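Local structure of polyisoprenyl-teichoic acid--peptidoglycan teichoic acid transferase TagV (Bacillus subtilis, 6UF3) at residues A[14-19]-A[93-98]; A[22-27]-A[63-68]. The protein belongs to the LytR-CpsA-Psr family of bacterial proteins and folds as a mixed beta sheet flanked by helices. All blocks are in the same frame, centred on the assembly; numbering follows the deposited sequence.

Interaction 1 of 2, residues A[14-19]-A[93-98]; sequences EDYATK and TVDFDG
Glu14 packs on Phe96, while Tyr16 packs on Thr93 and Asp95. The Glu14 side chain lies over one face of the Phe96 ring. Its CB makes a CH-pi contact 4.0 Å from the ring centroid of Phe96, and its CG comes 3.6 Å from Phe96 CE2. With CG anti to the backbone N (chi1 178°) and the chain extended beyond it, the Glu14 carboxylate also follows the ring, their planes 19° apart. Tyr16 and Thr93 slide past each other in opposite directions, Tyr16 CE1 3.6 Å from Thr93 CG2. Tyr16 crosses Asp95 at about a right angle, ring and carboxylate planes 45° apart, with Tyr16 CE2 3.5 Å from Asp95 CG. The phenol oxygen donates to a water in the ring plane, with Tyr16 OH and the water oxygen 2.7 Å apart. That water also accepts from Asp95 N and so bridges the segments. Asp95 is the N-cap of helix 96-105. Its OD1 accepts from Gly98 N at 2.9 Å, which holds one carboxylate oxygen toward the helix start. Phe96 also packs on Leu144 and Arg148 of helix 140-148. The contact joins the loop after strand 6-13 to the junction between neighbouring strand 90-94 and helix 96-105.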
ATOM      1  N   GLU A  14      -4.325   5.198 -10.552  1.00 34.38           N
ATOM      2  CA  GLU A  14      -5.404   5.999 -11.118  1.00 42.80           C
ATOM      3  C   GLU A  14      -6.042   5.292 -12.308  1.00 48.17           C
ATOM      4  O   GLU A  14      -7.250   5.032 -12.310  1.00 44.02           O
ATOM      5  CB  GLU A  14      -4.892   7.389 -11.529  1.00 42.05           C
ATOM      6  CG  GLU A  14      -5.962   8.259 -12.175  1.00 45.15           C
ATOM      7  CD  GLU A  14      -5.537   9.709 -12.352  1.00 51.00           C
ATOM      8  OE1 GLU A  14      -4.436  10.079 -11.891  1.00 52.08           O
ATOM      9  OE2 GLU A  14      -6.316  10.480 -12.954  1.00 56.48           O
ATOM     10  N   ASP A  15      -5.239   4.952 -13.316  1.00 52.69           N
ATOM     11  CA  ASP A  15      -5.717   4.329 -14.544  1.00 47.38           C
ATOM     12  C   ASP A  15      -5.220   2.890 -14.614  1.00 42.40           C
ATOM     13  O   ASP A  15      -4.007   2.649 -14.638  1.00 44.17           O
ATOM     14  CB  ASP A  15      -5.240   5.104 -15.775  1.00 56.21           C
ATOM     15  CG  ASP A  15      -5.756   6.532 -15.811  1.00 63.26           C
ATOM     16  OD1 ASP A  15      -6.983   6.733 -15.703  1.00 66.47           O
ATOM     17  OD2 ASP A  15      -4.925   7.456 -15.949  1.00 63.35           O
ATOM     18  N   TYR A  16      -6.157   1.938 -14.661  1.00 40.16           N
ATOM     19  CA  TYR A  16      -5.804   0.575 -15.038  1.00 33.69           C
ATOM     20  C   TYR A  16      -5.301   0.491 -16.481  1.00 43.10           C
ATOM     21  O   TYR A  16      -4.555  -0.435 -16.808  1.00 51.15           O
ATOM     22  CB  TYR A  16      -7.008  -0.353 -14.871  1.00 36.84           C
ATOM     23  CG  TYR A  16      -7.238  -0.877 -13.470  1.00 37.48           C
ATOM     24  CD1 TYR A  16      -6.354  -1.774 -12.885  1.00 40.59           C
ATOM     25  CD2 TYR A  16      -8.360  -0.497 -12.747  1.00 34.77           C
ATOM     26  CE1 TYR A  16      -6.571  -2.259 -11.600  1.00 42.43           C
ATOM     27  CE2 TYR A  16      -8.586  -0.976 -11.469  1.00 33.75           C
ATOM     28  CZ  TYR A  16      -7.688  -1.854 -10.899  1.00 39.81           C
ATOM     29  OH  TYR A  16      -7.918  -2.325  -9.621  1.00 36.87           O
ATOM     30  N   ALA A  17      -5.677   1.433 -17.346  1.00 38.57           N
ATOM     31  CA  ALA A  17      -5.265   1.372 -18.748  1.00 38.10           C
ATOM     32  C   ALA A  17      -5.078   2.775 -19.306  1.00 54.09           C
ATOM     33  O   ALA A  17      -6.033   3.562 -19.341  1.00 42.26           O
ATOM     34  CB  ALA A  17      -6.301   0.603 -19.587  1.00 44.33           C
ATOM     35  N   THR A  18      -3.874   3.075 -19.793  1.00 45.61           N
ATOM     36  CA  THR A  18      -3.666   4.340 -20.490  1.00 44.22           C
ATOM     37  C   THR A  18      -2.384   4.267 -21.313  1.00 42.43           C
ATOM     38  O   THR A  18      -1.484   3.472 -21.030  1.00 47.77           O
ATOM     39  CB  THR A  18      -3.615   5.518 -19.510  1.00 43.75           C
ATOM     40  OG1 THR A  18      -3.623   6.750 -20.240  1.00 45.79           O
ATOM     41  CG2 THR A  18      -2.364   5.442 -18.647  1.00 41.95           C
ATOM     42  N   LYS A  19      -2.322   5.113 -22.345  1.00 44.72           N
ATOM     43  CA  LYS A  19      -1.128   5.264 -23.179  1.00 51.43           C
ATOM     44  C   LYS A  19      -0.746   3.964 -23.882  1.00 58.32           C
ATOM     45  O   LYS A  19       0.431   3.719 -24.161  1.00 55.29           O
ATOM     46  CB  LYS A  19       0.056   5.800 -22.368  1.00 51.39           C
ATOM     47  CG  LYS A  19       0.124   7.318 -22.298  1.00 55.35           C
ATOM     48  CD  LYS A  19       0.918   7.774 -21.081  1.00 54.94           C
ATOM     49  CE  LYS A  19       0.034   7.866 -19.850  1.00 57.03           C
ATOM     50  NZ  LYS A  19      -1.000   8.929 -19.966  1.00 60.61           N
ATOM     51  N   THR A  93      -4.873  -4.564  -5.881  1.00 23.56           N
ATOM     52  CA  THR A  93      -4.789  -3.343  -6.673  1.00 26.42           C
ATOM     53  C   THR A  93      -6.113  -2.603  -6.564  1.00 30.37           C
ATOM     54  O   THR A  93      -7.181  -3.221  -6.629  1.00 25.57           O
ATOM     55  CB  THR A  93      -4.489  -3.625  -8.154  1.00 32.97           C
ATOM     56  OG1 THR A  93      -3.351  -4.484  -8.276  1.00 37.73           O
ATOM     57  CG2 THR A  93      -4.200  -2.322  -8.902  1.00 32.72           C
ATOM     58  N   VAL A  94      -6.049  -1.284  -6.406  1.00 24.48           N
ATOM     59  CA  VAL A  94      -7.267  -0.483  -6.384  1.00 26.55           C
ATOM     60  C   VAL A  94      -7.037   0.811  -7.156  1.00 23.19           C
ATOM     61  O   VAL A  94      -5.980   1.442  -7.028  1.00 22.61           O
ATOM     62  CB  VAL A  94      -7.732  -0.239  -4.931  1.00 33.31           C
ATOM     63  CG1 VAL A  94      -6.877   0.809  -4.195  1.00 30.10           C
ATOM     64  CG2 VAL A  94      -9.178   0.091  -4.904  1.00 39.51           C
ATOM     65  N   ASP A  95      -8.004   1.178  -8.014  1.00 23.67           N
ATOM     66  CA  ASP A  95      -7.969   2.475  -8.673  1.00 22.92           C
ATOM     67  C   ASP A  95      -8.834   3.431  -7.846  1.00 21.64           C
ATOM     68  O   ASP A  95      -9.273   3.089  -6.737  1.00 20.60           O
ATOM     69  CB  ASP A  95      -8.345   2.371 -10.170  1.00 24.93           C
ATOM     70  CG  ASP A  95      -9.818   2.101 -10.417  1.00 24.20           C
ATOM     71  OD1 ASP A  95     -10.545   1.751  -9.463  1.00 28.54           O
ATOM     72  OD2 ASP A  95     -10.226   2.241 -11.594  1.00 26.68           O
ATOM     73  N   PHE A  96      -9.008   4.666  -8.331  1.00 24.09           N
ATOM     74  CA  PHE A  96      -9.692   5.682  -7.531  1.00 24.00           C
ATOM     75  C   PHE A  96     -11.131   5.276  -7.242  1.00 25.22           C
ATOM     76  O   PHE A  96     -11.607   5.396  -6.106  1.00 23.38           O
ATOM     77  CB  PHE A  96      -9.678   7.037  -8.239  1.00 27.43           C
ATOM     78  CG  PHE A  96      -8.335   7.718  -8.255  1.00 35.34           C
ATOM     79  CD1 PHE A  96      -7.243   7.159  -7.616  1.00 34.55           C
ATOM     80  CD2 PHE A  96      -8.174   8.923  -8.926  1.00 43.79           C
ATOM     81  CE1 PHE A  96      -6.013   7.788  -7.640  1.00 42.40           C
ATOM     82  CE2 PHE A  96      -6.943   9.560  -8.954  1.00 44.79           C
ATOM     83  CZ  PHE A  96      -5.863   8.988  -8.308  1.00 41.40           C
ATOM     84  N   ASP A  97     -11.849   4.819  -8.273  1.00 25.74           N
ATOM     85  CA  ASP A  97     -13.249   4.442  -8.082  1.00 25.40           C
ATOM     86  C   ASP A  97     -13.368   3.248  -7.148  1.00 25.25           C
ATOM     87  O   ASP A  97     -14.223   3.224  -6.251  1.00 23.89           O
ATOM     88  CB  ASP A  97     -13.901   4.134  -9.434  1.00 27.34           C
ATOM     89  CG  ASP A  97     -15.387   3.854  -9.309  1.00 37.21           C
ATOM     90  OD1 ASP A  97     -15.772   2.662  -9.327  1.00 29.99           O
ATOM     91  OD2 ASP A  97     -16.162   4.830  -9.177  1.00 38.32           O
ATOM     92  N   GLY A  98     -12.521   2.236  -7.353  1.00 24.50           N
ATOM     93  CA  GLY A  98     -12.553   1.076  -6.482  1.00 23.72           C
ATOM     94  C   GLY A  98     -12.230   1.437  -5.047  1.00 23.83           C
ATOM     95  O   GLY A  98     -12.825   0.895  -4.110  1.00 24.42           O
TER
HETATM   96  O   HOH W   1     -10.056  -1.193  -8.494  1.00 27.20           O

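Interaction 2 of 2, residues A[22-27]-A[63-68]; sequences KGRSDS and KINAAY
Ser25 and Asn65 meet through their backbones. Ser25 N donates to Asn65 O at 3.2 Å. The same carbonyl receives a CA-H...O contact from Arg24. Two waters serve further polar atoms. One accepts from Tyr68 N, donates to Ile64 O, and is hydrogen-bonded to Ser25 OG at 2.8 Å. Ser25 OG meets it from between the backbone N and the carbonyl carbon (chi1 59°). The other donates to Ser25 O and to Asp26 OD2, and accepts from Asn65 ND2 at 3.0 Å. The amide oxygen of Asn65 turns to the arginine: Arg24 NH2 makes a weak bond to Asn65 OD1 at 2.9 Å, bent to 126°. The guanidinium and amide planes stand 85° apart, and Ala66 CB sits over one guanidinium face. Lys63 NZ has its salt bridge with Asp48. Tyr68 packs against Lys22 and Gly23. Gly23 O lies at the ring edge, 3.2 Å from Tyr68 CD1, and Lys22 CB is 3.6 Å from the same CD1. The Ser25-Asn65 bond joins the start of strand 25-34 to the helix-like but irregular segment 64-68 before helix 72-84. Next to it, Asp26 and Ser27 both face Gly12 of strand 6-13, a classic beta bulge.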
ATOM      1  N   LYS A  22      -0.434   0.449 -19.195  1.00 47.17           N
ATOM      2  CA  LYS A  22      -1.090   0.735 -17.924  1.00 43.18           C
ATOM      3  C   LYS A  22      -0.582   2.066 -17.375  1.00 42.55           C
ATOM      4  O   LYS A  22       0.382   2.644 -17.880  1.00 44.14           O
ATOM      5  CB  LYS A  22      -0.847  -0.385 -16.897  1.00 38.95           C
ATOM      6  CG  LYS A  22      -0.905  -1.798 -17.462  1.00 48.58           C
ATOM      7  CD  LYS A  22      -2.146  -2.544 -16.992  1.00 49.29           C
ATOM      8  CE  LYS A  22      -2.431  -3.749 -17.880  1.00 56.06           C
ATOM      9  NZ  LYS A  22      -3.809  -4.280 -17.683  1.00 60.26           N
ATOM     10  N   GLY A  23      -1.244   2.557 -16.312  1.00 39.59           N
ATOM     11  CA  GLY A  23      -0.831   3.797 -15.684  1.00 37.46           C
ATOM     12  C   GLY A  23       0.275   3.589 -14.658  1.00 32.64           C
ATOM     13  O   GLY A  23       0.594   2.468 -14.278  1.00 32.50           O
ATOM     14  N   ARG A  24       0.869   4.696 -14.218  1.00 28.21           N
ATOM     15  CA  ARG A  24       1.837   4.616 -13.126  1.00 28.88           C
ATOM     16  C   ARG A  24       1.123   4.369 -11.802  1.00 30.54           C
ATOM     17  O   ARG A  24      -0.005   4.818 -11.585  1.00 36.49           O
ATOM     18  CB  ARG A  24       2.660   5.899 -13.038  1.00 31.44           C
ATOM     19  CG  ARG A  24       3.452   6.202 -14.303  1.00 41.59           C
ATOM     20  CD  ARG A  24       3.997   7.620 -14.294  1.00 55.27           C
ATOM     21  NE  ARG A  24       5.295   7.687 -13.633  1.00 60.38           N
ATOM     22  CZ  ARG A  24       6.461   7.615 -14.266  1.00 64.33           C
ATOM     23  NH1 ARG A  24       6.492   7.479 -15.588  1.00 66.58           N
ATOM     24  NH2 ARG A  24       7.594   7.681 -13.578  1.00 58.81           N
ATOM     25  N   SER A  25       1.785   3.639 -10.913  1.00 22.86           N
ATOM     26  CA  SER A  25       1.225   3.443  -9.588  1.00 21.97           C
ATOM     27  C   SER A  25       1.471   4.688  -8.743  1.00 28.34           C
ATOM     28  O   SER A  25       2.450   5.413  -8.930  1.00 33.03           O
ATOM     29  CB  SER A  25       1.816   2.198  -8.920  1.00 23.41           C
ATOM     30  OG  SER A  25       3.225   2.291  -8.805  1.00 23.87           O
ATOM     31  N   ASP A  26       0.533   4.972  -7.849  1.00 29.29           N
ATOM     32  CA  ASP A  26       0.690   6.096  -6.942  1.00 38.04           C
ATOM     33  C   ASP A  26       1.028   5.657  -5.533  1.00 35.64           C
ATOM     34  O   ASP A  26       1.705   6.392  -4.807  1.00 41.19           O
ATOM     35  CB  ASP A  26      -0.585   6.948  -6.914  1.00 46.37           C
ATOM     36  CG  ASP A  26      -0.892   7.585  -8.256  1.00 59.92           C
ATOM     37  OD1 ASP A  26      -1.976   7.306  -8.813  1.00 61.51           O
ATOM     38  OD2 ASP A  26      -0.046   8.359  -8.755  1.00 62.44           O
ATOM     39  N   SER A  27       0.597   4.464  -5.144  1.00 24.68           N
ATOM     40  CA  SER A  27       0.778   3.994  -3.775  1.00 20.98           C
ATOM     41  C   SER A  27       1.303   2.571  -3.819  1.00 20.66           C
ATOM     42  O   SER A  27       0.765   1.740  -4.558  1.00 22.03           O
ATOM     43  CB  SER A  27      -0.548   4.069  -3.003  1.00 25.13           C
ATOM     44  OG  SER A  27      -0.382   3.629  -1.662  1.00 28.46           O
ATOM     45  N   LYS A  63      12.109   5.279 -11.904  1.00 24.26           N
ATOM     46  CA  LYS A  63      11.271   5.366 -10.716  1.00 21.91           C
ATOM     47  C   LYS A  63      10.403   4.121 -10.600  1.00 20.77           C
ATOM     48  O   LYS A  63       9.921   3.599 -11.598  1.00 21.83           O
ATOM     49  CB  LYS A  63      10.387   6.605 -10.777  1.00 24.11           C
ATOM     50  CG  LYS A  63      11.126   7.893 -10.895  1.00 29.54           C
ATOM     51  CD  LYS A  63      10.148   9.037 -10.956  1.00 35.86           C
ATOM     52  CE  LYS A  63      10.857  10.321 -11.263  1.00 42.22           C
ATOM     53  NZ  LYS A  63      10.024  11.499 -10.922  1.00 45.53           N
ATOM     54  N   ILE A  64      10.188   3.650  -9.367  1.00 17.03           N
ATOM     55  CA  ILE A  64       9.467   2.389  -9.217  1.00 17.88           C
ATOM     56  C   ILE A  64       8.021   2.521  -9.698  1.00 19.22           C
ATOM     57  O   ILE A  64       7.424   1.539 -10.157  1.00 19.18           O
ATOM     58  CB  ILE A  64       9.549   1.880  -7.765  1.00 17.73           C
ATOM     59  CG1 ILE A  64       9.045   0.437  -7.692  1.00 18.66           C
ATOM     60  CG2 ILE A  64       8.795   2.803  -6.799  1.00 16.13           C
ATOM     61  CD1 ILE A  64       9.431  -0.292  -6.404  1.00 19.15           C
ATOM     62  N   ASN A  65       7.452   3.727  -9.652  1.00 18.89           N
ATOM     63  CA  ASN A  65       6.059   3.874 -10.067  1.00 21.77           C
ATOM     64  C   ASN A  65       5.873   3.647 -11.560  1.00 22.22           C
ATOM     65  O   ASN A  65       4.743   3.405 -12.001  1.00 21.89           O
ATOM     66  CB  ASN A  65       5.509   5.245  -9.653  1.00 23.63           C
ATOM     67  CG  ASN A  65       6.139   6.397 -10.401  1.00 29.66           C
ATOM     68  OD1 ASN A  65       7.116   6.233 -11.128  1.00 33.51           O
ATOM     69  ND2 ASN A  65       5.579   7.582 -10.218  1.00 32.49           N
ATOM     70  N   ALA A  66       6.953   3.685 -12.345  1.00 20.98           N
ATOM     71  CA  ALA A  66       6.830   3.382 -13.766  1.00 22.10           C
ATOM     72  C   ALA A  66       6.647   1.893 -14.030  1.00 20.86           C
ATOM     73  O   ALA A  66       6.241   1.529 -15.141  1.00 25.93           O
ATOM     74  CB  ALA A  66       8.052   3.899 -14.530  1.00 27.17           C
ATOM     75  N   ALA A  67       6.922   1.026 -13.043  1.00 19.88           N
ATOM     76  CA  ALA A  67       6.821  -0.411 -13.295  1.00 22.38           C
ATOM     77  C   ALA A  67       5.422  -0.802 -13.753  1.00 22.06           C
ATOM     78  O   ALA A  67       5.266  -1.611 -14.668  1.00 22.28           O
ATOM     79  CB  ALA A  67       7.203  -1.209 -12.045  1.00 21.47           C
ATOM     80  N   TYR A  68       4.388  -0.258 -13.104  1.00 22.39           N
ATOM     81  CA  TYR A  68       3.024  -0.612 -13.479  1.00 21.56           C
ATOM     82  C   TYR A  68       2.718  -0.162 -14.893  1.00 25.30           C
ATOM     83  O   TYR A  68       1.932  -0.806 -15.592  1.00 26.03           O
ATOM     84  CB  TYR A  68       2.028  -0.003 -12.487  1.00 22.35           C
ATOM     85  CG  TYR A  68       0.694  -0.721 -12.423  1.00 24.40           C
ATOM     86  CD1 TYR A  68      -0.329  -0.379 -13.284  1.00 26.31           C
ATOM     87  CD2 TYR A  68       0.460  -1.725 -11.491  1.00 29.70           C
ATOM     88  CE1 TYR A  68      -1.555  -1.025 -13.247  1.00 32.40           C
ATOM     89  CE2 TYR A  68      -0.772  -2.380 -11.441  1.00 32.20           C
ATOM     90  CZ  TYR A  68      -1.771  -2.025 -12.320  1.00 36.65           C
ATOM     91  OH  TYR A  68      -3.001  -2.658 -12.291  1.00 39.66           O
TER
HETATM   92  O   HOH W   2       4.824   0.486 -10.178  1.00 18.31           O
HETATM   93  O   HOH W   3       2.740   8.103  -9.286  1.00 41.49           O

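Both contacts lie on the same side of the chain's centre and reach the same mixed sheet. Interaction 1 is a surface contact at the end of strand 90-94 and the start of helix 96-105; interaction 2 is partly buried, at the start of strand 25-34. Interaction 2 is nested along the chain within the loop closed by interaction 1. They touch directly: Asp15 O and Gly23 N are 3.2 Å apart, a probable hydrogen bond, and Tyr16 CD1 packs 3.5 Å from Tyr68 OH. Their chemistry differs. Segments 14-19 and 93-98 meet through ring packing and one bridging water. Segments 22-27 and 63-68 add a direct backbone bond and two waters that each link three protein atoms.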